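Local coordinates for enoyl-CoA hydratase (Mycobacterium avium subsp. paratuberculosis, PDB 4LK5), which probably catalyses the hydration of trans-2-enoyl-CoA thioesters and belongs to the crotonase-like enoyl-CoA hydratase/isomerase family, at residues G89-G95 and V135-A141; A160-L164 and P197-A202; S271-G277 and P287-D291. All coordinates share one frame; numbering follows the deposited sequence.

Overall arrangement
Interactions 1 and 2 meet at one small sheet, their centres about 10 Å apart. Strand 139-141 of interaction 1 runs parallel to strand 161-163 of interaction 2, with Ala140 N 2.9 Å from Phe161 O, and interaction 2 continues the sheet on the other side of 161-163 with the antiparallel outer strand 200-201. Interaction 1 lies in the region where crotonase-fold enzymes usually build their oxyanion hole, so it probably flanks the active site. Interaction 3 stands apart at the C-terminus: its centre is about 26 Å from that of interaction 1 and 23 Å from that of interaction 2, with nearest atoms about 10 Å away in both cases. Interactions 2 and 3 both touch the second subunit.

Interaction 1. Residues G89-G95 and V135-A141; sequences GRGFSSG and VVQGPAA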
loop_
_atom_site.group_PDB
_atom_site.type_symbol
_atom_site.label_atom_id
_atom_site.label_comp_id
_atom_site.label_asym_id
_atom_site.label_seq_id
_atom_site.Cartn_x
_atom_site.Cartn_y
_atom_site.Cartn_z
ATOM N N GLY C 89 -25.196 -16.250 12.475
ATOM C CA GLY C 89 -24.611 -17.515 12.878
ATOM C C GLY C 89 -23.102 -17.560 12.735
ATOM O O GLY C 89 -22.418 -16.662 13.163
ATOM N N ARG C 90 -22.595 -18.627 12.129
ATOM C CA ARG C 90 -21.162 -18.918 12.119
ATOM C C ARG C 90 -20.368 -17.971 11.197
ATOM O O ARG C 90 -19.317 -17.448 11.595
ATOM C CB ARG C 90 -20.928 -20.381 11.705
ATOM C CG ARG C 90 -19.492 -20.857 11.855
ATOM C CD ARG C 90 -19.284 -22.200 11.175
ATOM N NE ARG C 90 -17.976 -22.284 10.505
ATOM C CZ ARG C 90 -17.734 -22.995 9.399
ATOM N NH1 ARG C 90 -18.710 -23.691 8.815
ATOM N NH2 ARG C 90 -16.514 -23.008 8.854
ATOM N N GLY C 91 -20.881 -17.758 9.982
ATOM C CA GLY C 91 -20.151 -17.069 8.914
ATOM C C GLY C 91 -20.526 -15.615 8.736
ATOM O O GLY C 91 -21.514 -15.148 9.299
ATOM N N PHE C 92 -19.688 -14.897 7.978
ATOM C CA PHE C 92 -19.968 -13.535 7.568
ATOM C C PHE C 92 -20.670 -13.594 6.204
ATOM O O PHE C 92 -21.805 -13.186 6.093
ATOM C CB PHE C 92 -18.673 -12.715 7.493
ATOM C CG PHE C 92 -18.851 -11.360 6.849
ATOM C CD1 PHE C 92 -19.492 -10.328 7.531
ATOM C CD2 PHE C 92 -18.396 -11.125 5.543
ATOM C CE1 PHE C 92 -19.669 -9.081 6.936
ATOM C CE2 PHE C 92 -18.563 -9.865 4.952
ATOM C CZ PHE C 92 -19.207 -8.848 5.644
ATOM N N SER C 93 -19.971 -14.079 5.176
ATOM C CA SER C 93 -20.589 -14.544 3.923
ATOM C C SER C 93 -19.587 -15.314 3.100
ATOM O O SER C 93 -18.435 -14.870 2.939
ATOM C CB SER C 93 -21.124 -13.422 3.043
ATOM O OG SER C 93 -21.203 -13.876 1.686
ATOM N N SER C 94 -20.055 -16.438 2.548
ATOM C CA SER C 94 -19.259 -17.281 1.660
ATOM C C SER C 94 -19.259 -16.760 0.225
ATOM O O SER C 94 -18.705 -17.398 -0.671
ATOM C CB SER C 94 -19.750 -18.736 1.685
ATOM O OG SER C 94 -21.102 -18.820 1.290
ATOM N N GLY C 95 -19.874 -15.608 -0.001
ATOM C CA GLY C 95 -19.764 -14.947 -1.282
ATOM C C GLY C 95 -20.890 -15.373 -2.191
ATOM O O GLY C 95 -21.949 -15.794 -1.716
ATOM N N VAL C 135 -18.519 -6.431 10.170
ATOM C CA VAL C 135 -18.479 -7.183 11.395
ATOM C C VAL C 135 -18.287 -8.633 11.025
ATOM O O VAL C 135 -19.226 -9.294 10.658
ATOM C CB VAL C 135 -19.831 -7.047 12.128
ATOM C CG1 VAL C 135 -19.838 -7.905 13.386
ATOM C CG2 VAL C 135 -20.109 -5.593 12.455
ATOM N N VAL C 136 -17.070 -9.126 11.136
ATOM C CA VAL C 136 -16.716 -10.399 10.546
ATOM C C VAL C 136 -16.511 -11.439 11.665
ATOM O O VAL C 136 -15.456 -11.459 12.270
ATOM C CB VAL C 136 -15.480 -10.193 9.636
ATOM C CG1 VAL C 136 -15.118 -11.456 8.882
ATOM C CG2 VAL C 136 -15.761 -9.094 8.617
ATOM N N GLN C 137 -17.529 -12.266 11.958
ATOM C CA GLN C 137 -17.440 -13.210 13.109
ATOM C C GLN C 137 -16.885 -14.537 12.655
ATOM O O GLN C 137 -16.418 -15.299 13.477
ATOM C CB GLN C 137 -18.760 -13.492 13.887
ATOM C CG GLN C 137 -19.986 -12.628 13.624
ATOM C CD GLN C 137 -20.642 -12.957 12.292
ATOM O OE1 GLN C 137 -20.728 -14.134 11.864
ATOM N NE2 GLN C 137 -21.089 -11.896 11.599
ATOM N N GLY C 138 -16.943 -14.822 11.358
ATOM C CA GLY C 138 -16.410 -16.079 10.868
ATOM C C GLY C 138 -15.868 -16.001 9.464
ATOM O O GLY C 138 -15.255 -15.024 9.110
ATOM N N PRO C 139 -16.074 -17.052 8.655
ATOM C CA PRO C 139 -15.527 -17.028 7.286
ATOM C C PRO C 139 -16.041 -15.890 6.411
ATOM O O PRO C 139 -17.221 -15.498 6.499
ATOM C CB PRO C 139 -15.946 -18.386 6.716
ATOM C CG PRO C 139 -16.103 -19.273 7.912
ATOM C CD PRO C 139 -16.568 -18.392 9.041
ATOM N N ALA C 140 -15.114 -15.320 5.633
ATOM C CA ALA C 140 -15.403 -14.371 4.550
ATOM C C ALA C 140 -14.758 -14.934 3.286
ATOM O O ALA C 140 -13.538 -15.214 3.242
ATOM C CB ALA C 140 -14.810 -13.004 4.857
ATOM N N ALA C 141 -15.544 -15.098 2.243
ATOM C CA ALA C 141 -14.998 -15.700 1.022
ATOM C C ALA C 141 -15.556 -15.054 -0.222
ATOM O O ALA C 141 -16.684 -14.571 -0.218
ATOM C CB ALA C 141 -15.280 -17.196 1.020
#
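Residues 89-95, an irregular loop after strand 82-87, join 135-141 through a single backbone bridge between Ser93 and Ala140. Phe92 N donates to Pro139 O at 2.9 Å, and Ser93 N makes a weak second bond to the same oxygen. Ala141 N reaches Ser93 O at 3.0 Å, in the carbonyl plane. Gly91 and Gly138 bring the chains close, and Gly138 CA makes a CA-H...O contact with Arg90 O at 3.3 Å.

Phe92 is the main side chain in the contact. With CG anti to the backbone N (chi1 170°), its ring lies against the 135-141 segment: Val136 CG2 sits over one face, 4.2 Å from the centroid, while Ala140 CB approaches CD2 obliquely from that same side at 4.1 Å. Arg90 crosses Pro139 at about a right angle, NH2 lying 3.9 Å from the proline CG. The amide orientation of Gln137 is doubtful, because OE1 as modelled faces the carbonyl oxygens of Gly89 and Gly91. In an ST turn, Ser93 OG accepts from Gly95 N, and the same hydroxyl is bonded to Asn57 O.

Backbone bonds at Phe92 and Ser93 thus tie the loop to 139-141 while Ser93 OG holds the turn through Gly95 N, consistent with a firmly held loop where crotonases commonly form part of the oxyanion hole.

Interaction 2. Residues A160-L164 and P197-A202; sequences AFFML and PERLPA
Leu200 O accepts a hydrogen bond from Phe162 N at 2.9 Å while a CA-H...O contact comes from Phe161 CA, 3.3 Å away. The Phe162 ring also turns its edge to this oxygen, which lies in the ring plane. Leu200 N returns a bond to Phe162 O at 2.9 Å, nearly straight at 167°, making Phe162 and Leu200 an antiparallel hydrogen-bonded pair. Beyond the non-hydrogen-bonded pair Phe161-Pro201, Ala202 N donates to Ala160 O from above the carbonyl plane, and this longer bond closes the pairing at this end. Strand 161-163 is thereby the middle one of a three-stranded mixed sheet, between parallel 139-141 and antiparallel 200-201.

The side chains of Phe161 and Pro201 leave one face of the sheet, those of Phe162 and Leu200 the other. On the first, Phe161 CG lies between the backbone N and the carbonyl carbon (chi1 66°), which turns the ring toward Arg199; this arginine, extended from CG to NE, is laid across it. Arg199 CD makes a CH-pi contact 4.0 Å from the ring centroid; farther out, the guanidinium lies over CZ with its plane only 16° from that of the ring. On the second, Phe162 packs against Val136 and Ala140, and Leu200 against Ala205 and Trp208.

At the end of strand 161-163, selenomethionine Met163 lies alongside the Glu198 backbone, CG 3.6 Å from Glu198 O, and Pro197 CB comes within 3.2 Å of Leu164 O. Glu198 OE2 forms a salt bridge with Arg230 of the second subunit, which also bonds to Pro197 O.

The chemistry is therefore divided: backbone bonds set the register, apolar groups fill the inner face, and an aliphatic arginine stem shields the partly exposed Phe161 ring while the neighbouring loop binds the other subunit.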
loop_
_atom_site.group_PDB
_atom_site.type_symbol
_atom_site.label_atom_id
_atom_site.label_comp_id
_atom_site.label_asym_id
_atom_site.label_seq_id
_atom_site.Cartn_x
_atom_site.Cartn_y
_atom_site.Cartn_z
ATOM N N ALA C 160 -12.586 -15.601 12.664
ATOM C CA ALA C 160 -12.711 -15.207 11.270
ATOM C C ALA C 160 -11.517 -15.558 10.435
ATOM O O ALA C 160 -10.411 -15.648 10.927
ATOM C CB ALA C 160 -12.954 -13.717 11.180
ATOM N N PHE C 161 -11.763 -15.750 9.147
ATOM C CA PHE C 161 -10.704 -15.748 8.149
ATOM C C PHE C 161 -11.202 -15.202 6.818
ATOM O O PHE C 161 -12.404 -15.137 6.561
ATOM C CB PHE C 161 -10.080 -17.128 7.953
ATOM C CG PHE C 161 -11.022 -18.163 7.369
ATOM C CD1 PHE C 161 -11.268 -18.217 5.977
ATOM C CD2 PHE C 161 -11.664 -19.096 8.202
ATOM C CE1 PHE C 161 -12.129 -19.163 5.431
ATOM C CE2 PHE C 161 -12.513 -20.043 7.655
ATOM C CZ PHE C 161 -12.748 -20.077 6.270
ATOM N N PHE C 162 -10.242 -14.840 5.972
ATOM C CA PHE C 162 -10.507 -14.256 4.698
ATOM C C PHE C 162 -9.949 -15.110 3.572
ATOM O O PHE C 162 -8.854 -15.659 3.658
ATOM C CB PHE C 162 -9.919 -12.844 4.665
ATOM C CG PHE C 162 -10.525 -11.934 5.685
ATOM C CD1 PHE C 162 -10.113 -11.987 7.026
ATOM C CD2 PHE C 162 -11.537 -11.071 5.342
ATOM C CE1 PHE C 162 -10.688 -11.153 7.982
ATOM C CE2 PHE C 162 -12.123 -10.250 6.298
ATOM C CZ PHE C 162 -11.703 -10.297 7.619
HETATM N N MSE C 163 -10.718 -15.241 2.503
HETATM C CA MSE C 163 -10.201 -15.962 1.361
HETATM C C MSE C 163 -10.826 -15.534 0.063
HETATM O O MSE C 163 -12.032 -15.681 -0.151
HETATM C CB MSE C 163 -10.415 -17.453 1.534
HETATM C CG MSE C 163 -9.788 -18.079 0.299
HETATM SE SE MSE C 163 -9.566 -19.977 0.631
HETATM C CE MSE C 163 -11.497 -20.296 0.878
ATOM N N LEU C 164 -9.982 -15.025 -0.827
ATOM C CA LEU C 164 -10.398 -14.711 -2.161
ATOM C C LEU C 164 -10.475 -15.992 -2.974
ATOM O O LEU C 164 -9.539 -16.339 -3.678
ATOM C CB LEU C 164 -9.391 -13.779 -2.785
ATOM C CG LEU C 164 -9.384 -12.380 -2.204
ATOM C CD1 LEU C 164 -8.447 -11.548 -3.072
ATOM C CD2 LEU C 164 -10.766 -11.778 -2.196
ATOM N N PRO C 197 -4.981 -18.509 -3.396
ATOM C CA PRO C 197 -5.859 -18.304 -2.257
ATOM C C PRO C 197 -5.634 -19.328 -1.148
ATOM O O PRO C 197 -5.390 -20.511 -1.428
ATOM C CB PRO C 197 -7.241 -18.416 -2.863
ATOM C CG PRO C 197 -7.046 -19.222 -4.090
ATOM C CD PRO C 197 -5.713 -18.872 -4.618
ATOM N N GLU C 198 -5.665 -18.833 0.092
ATOM C CA GLU C 198 -5.525 -19.610 1.341
ATOM C C GLU C 198 -6.441 -18.958 2.374
ATOM O O GLU C 198 -6.818 -17.792 2.247
ATOM C CB GLU C 198 -4.092 -19.537 1.894
ATOM C CG GLU C 198 -3.076 -20.465 1.233
ATOM C CD GLU C 198 -3.433 -21.934 1.401
ATOM O OE1 GLU C 198 -4.270 -22.261 2.283
ATOM O OE2 GLU C 198 -2.888 -22.759 0.646
ATOM N N ARG C 199 -6.791 -19.703 3.414
ATOM C CA ARG C 199 -7.590 -19.162 4.513
ATOM C C ARG C 199 -6.672 -18.284 5.317
ATOM O O ARG C 199 -5.813 -18.773 6.039
ATOM C CB ARG C 199 -8.158 -20.293 5.387
ATOM C CG ARG C 199 -9.164 -21.157 4.645
ATOM C CD ARG C 199 -9.784 -22.268 5.462
ATOM N NE ARG C 199 -10.706 -23.060 4.622
ATOM C CZ ARG C 199 -11.714 -23.811 5.078
ATOM N NH1 ARG C 199 -11.962 -23.892 6.383
ATOM N NH2 ARG C 199 -12.477 -24.488 4.227
ATOM N N LEU C 200 -6.825 -16.983 5.161
ATOM C CA LEU C 200 -5.975 -16.028 5.863
ATOM C C LEU C 200 -6.625 -15.703 7.227
ATOM O O LEU C 200 -7.628 -15.000 7.252
ATOM C CB LEU C 200 -5.808 -14.750 5.036
ATOM C CG LEU C 200 -4.898 -13.751 5.748
ATOM C CD1 LEU C 200 -3.464 -13.973 5.348
ATOM C CD2 LEU C 200 -5.304 -12.325 5.449
ATOM N N PRO C 201 -6.049 -16.197 8.350
ATOM C CA PRO C 201 -6.686 -15.941 9.668
ATOM C C PRO C 201 -6.587 -14.492 10.149
ATOM O O PRO C 201 -5.558 -13.805 9.979
ATOM C CB PRO C 201 -5.931 -16.866 10.639
ATOM C CG PRO C 201 -4.576 -17.030 10.008
ATOM C CD PRO C 201 -4.758 -16.909 8.490
ATOM N N ALA C 202 -7.669 -14.071 10.776
ATOM C CA ALA C 202 -7.839 -12.727 11.273
ATOM C C ALA C 202 -6.541 -12.126 11.742
ATOM O O ALA C 202 -6.176 -11.019 11.351
ATOM C CB ALA C 202 -8.835 -12.740 12.416
#

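Interaction 3. Residues S271-G277 and P287-D291; sequences SPDFVEG and PNFTD
Asp273 and Asp291 each accept a hydrogen bond from the other's backbone N, so that the C-terminal tail supplies carboxylate and N-H partners to the N-terminal turn of helix 272-282. Asp291 OD2 takes the first-turn N-H of Asp273 at 2.9 Å, met from above the carboxylate plane. Asp273 OD1 is gripped twice: by Thr290 N at 3.1 Å, almost straight at 174°, and by Asp291 N, the two donors arriving from opposite faces of the plane, both on the syn side. A turn later, Glu276 OE2 receives Asn288 N on its anti side at 2.7 Å; the chain bends at chi2 (58°), curling the carboxylate back toward the tail. Arg285 is a further, long and weak ionic partner of that oxygen.

Like charges meet in the aspartate pair. The two side chains come from opposite directions and their carboxylates stack, planes 11° apart, with Asp273 OD1 3.2 Å from Asp291 OD2. The bound peptide N-H groups and the helix N-terminus would favour the charged forms, whereas each carboxylate would favour protonation of the other, so the protonation state is uncertain.

Packing completes the contact. Pro272 crosses the Asp291 carboxylate obliquely, and Pro287 CB lies beside Glu276 CG. Pro235 of the second subunit packs on Asp273, Ser233 of that subunit on Phe289, so the contact borders a subunit interface. The Phe289 ring lies beside the helix turn, its edge toward the backbone: Asp273 O lies in the ring plane, 3.4 Å from Phe289 CE1.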
loop_
_atom_site.group_PDB
_atom_site.type_symbol
_atom_site.label_atom_id
_atom_site.label_comp_id
_atom_site.label_asym_id
_atom_site.label_seq_id
_atom_site.Cartn_x
_atom_site.Cartn_y
_atom_site.Cartn_z
ATOM N N SER C 271 -17.861 -19.923 -19.295
ATOM C CA SER C 271 -16.762 -20.746 -19.795
ATOM C C SER C 271 -16.752 -22.131 -19.116
ATOM O O SER C 271 -17.356 -22.298 -18.054
ATOM C CB SER C 271 -15.410 -20.042 -19.598
ATOM O OG SER C 271 -15.177 -19.050 -20.593
ATOM N N PRO C 272 -16.083 -23.124 -19.752
ATOM C CA PRO C 272 -16.041 -24.485 -19.227
ATOM C C PRO C 272 -15.292 -24.642 -17.901
ATOM O O PRO C 272 -15.618 -25.553 -17.141
ATOM C CB PRO C 272 -15.328 -25.293 -20.332
ATOM C CG PRO C 272 -15.311 -24.443 -21.531
ATOM C CD PRO C 272 -15.460 -23.024 -21.087
ATOM N N ASP C 273 -14.306 -23.777 -17.629
ATOM C CA ASP C 273 -13.535 -23.844 -16.368
ATOM C C ASP C 273 -14.407 -23.507 -15.147
ATOM O O ASP C 273 -14.171 -24.036 -14.076
ATOM C CB ASP C 273 -12.273 -22.947 -16.413
ATOM C CG ASP C 273 -11.031 -23.658 -17.025
ATOM O OD1 ASP C 273 -11.169 -24.654 -17.759
ATOM O OD2 ASP C 273 -9.888 -23.220 -16.769
ATOM N N PHE C 274 -15.422 -22.651 -15.303
ATOM C CA PHE C 274 -16.307 -22.283 -14.184
ATOM C C PHE C 274 -17.155 -23.476 -13.729
ATOM O O PHE C 274 -17.174 -23.824 -12.529
ATOM C CB PHE C 274 -17.216 -21.105 -14.562
ATOM C CG PHE C 274 -18.281 -20.792 -13.536
ATOM C CD1 PHE C 274 -17.933 -20.497 -12.223
ATOM C CD2 PHE C 274 -19.633 -20.804 -13.884
ATOM C CE1 PHE C 274 -18.913 -20.224 -11.271
ATOM C CE2 PHE C 274 -20.619 -20.539 -12.941
ATOM C CZ PHE C 274 -20.257 -20.237 -11.628
ATOM N N VAL C 275 -17.841 -24.118 -14.686
ATOM C CA VAL C 275 -18.641 -25.335 -14.398
ATOM C C VAL C 275 -17.750 -26.406 -13.738
ATOM O O VAL C 275 -18.083 -26.956 -12.677
ATOM C CB VAL C 275 -19.357 -25.860 -15.665
ATOM C CG1 VAL C 275 -19.868 -27.279 -15.452
ATOM C CG2 VAL C 275 -20.495 -24.922 -16.071
ATOM N N GLU C 276 -16.591 -26.663 -14.326
ATOM C CA GLU C 276 -15.635 -27.561 -13.680
ATOM C C GLU C 276 -15.326 -27.157 -12.233
ATOM O O GLU C 276 -15.227 -27.999 -11.351
ATOM C CB GLU C 276 -14.343 -27.644 -14.502
ATOM C CG GLU C 276 -13.238 -28.530 -13.918
ATOM C CD GLU C 276 -13.642 -29.991 -13.698
ATOM O OE1 GLU C 276 -14.722 -30.410 -14.164
ATOM O OE2 GLU C 276 -12.853 -30.721 -13.050
ATOM N N GLY C 277 -15.188 -25.866 -11.980
ATOM C CA GLY C 277 -14.802 -25.412 -10.646
ATOM C C GLY C 277 -15.907 -25.501 -9.613
ATOM O O GLY C 277 -15.680 -25.917 -8.484
ATOM N N PRO C 287 -10.528 -29.790 -9.045
ATOM C CA PRO C 287 -10.908 -29.499 -10.414
ATOM C C PRO C 287 -9.838 -29.878 -11.402
ATOM O O PRO C 287 -8.662 -29.908 -11.053
ATOM C CB PRO C 287 -11.087 -27.978 -10.406
ATOM C CG PRO C 287 -10.204 -27.475 -9.323
ATOM C CD PRO C 287 -10.308 -28.540 -8.273
ATOM N N ASN C 288 -10.262 -30.159 -12.629
ATOM C CA ASN C 288 -9.362 -30.351 -13.762
ATOM C C ASN C 288 -9.623 -29.272 -14.841
ATOM O O ASN C 288 -10.557 -29.379 -15.647
ATOM C CB ASN C 288 -9.520 -31.777 -14.318
ATOM C CG ASN C 288 -8.385 -32.185 -15.267
ATOM O OD1 ASN C 288 -7.509 -31.389 -15.624
ATOM N ND2 ASN C 288 -8.405 -33.447 -15.682
ATOM N N PHE C 289 -8.796 -28.227 -14.846
ATOM C CA PHE C 289 -9.018 -27.103 -15.753
ATOM C C PHE C 289 -8.372 -27.352 -17.112
ATOM O O PHE C 289 -7.384 -28.073 -17.196
ATOM C CB PHE C 289 -8.472 -25.835 -15.135
ATOM C CG PHE C 289 -9.149 -25.447 -13.876
ATOM C CD1 PHE C 289 -10.422 -24.927 -13.896
ATOM C CD2 PHE C 289 -8.504 -25.585 -12.662
ATOM C CE1 PHE C 289 -11.059 -24.557 -12.722
ATOM C CE2 PHE C 289 -9.129 -25.209 -11.483
ATOM C CZ PHE C 289 -10.407 -24.685 -11.514
ATOM N N THR C 290 -8.935 -26.767 -18.174
ATOM C CA THR C 290 -8.447 -27.026 -19.542
ATOM C C THR C 290 -8.560 -25.854 -20.528
ATOM O O THR C 290 -8.139 -26.010 -21.675
ATOM C CB THR C 290 -9.174 -28.238 -20.216
ATOM O OG1 THR C 290 -10.430 -27.817 -20.790
ATOM C CG2 THR C 290 -9.419 -29.390 -19.241
ATOM N N ASP C 291 -9.117 -24.713 -20.103
ATOM C CA ASP C 291 -9.426 -23.578 -20.997
ATOM C C ASP C 291 -8.205 -22.900 -21.625
ATOM O O ASP C 291 -7.095 -23.065 -21.139
ATOM C CB ASP C 291 -10.275 -22.545 -20.244
ATOM C CG ASP C 291 -11.777 -22.909 -20.207
ATOM O OD1 ASP C 291 -12.216 -23.757 -20.986
ATOM O OD2 ASP C 291 -12.544 -22.319 -19.429
#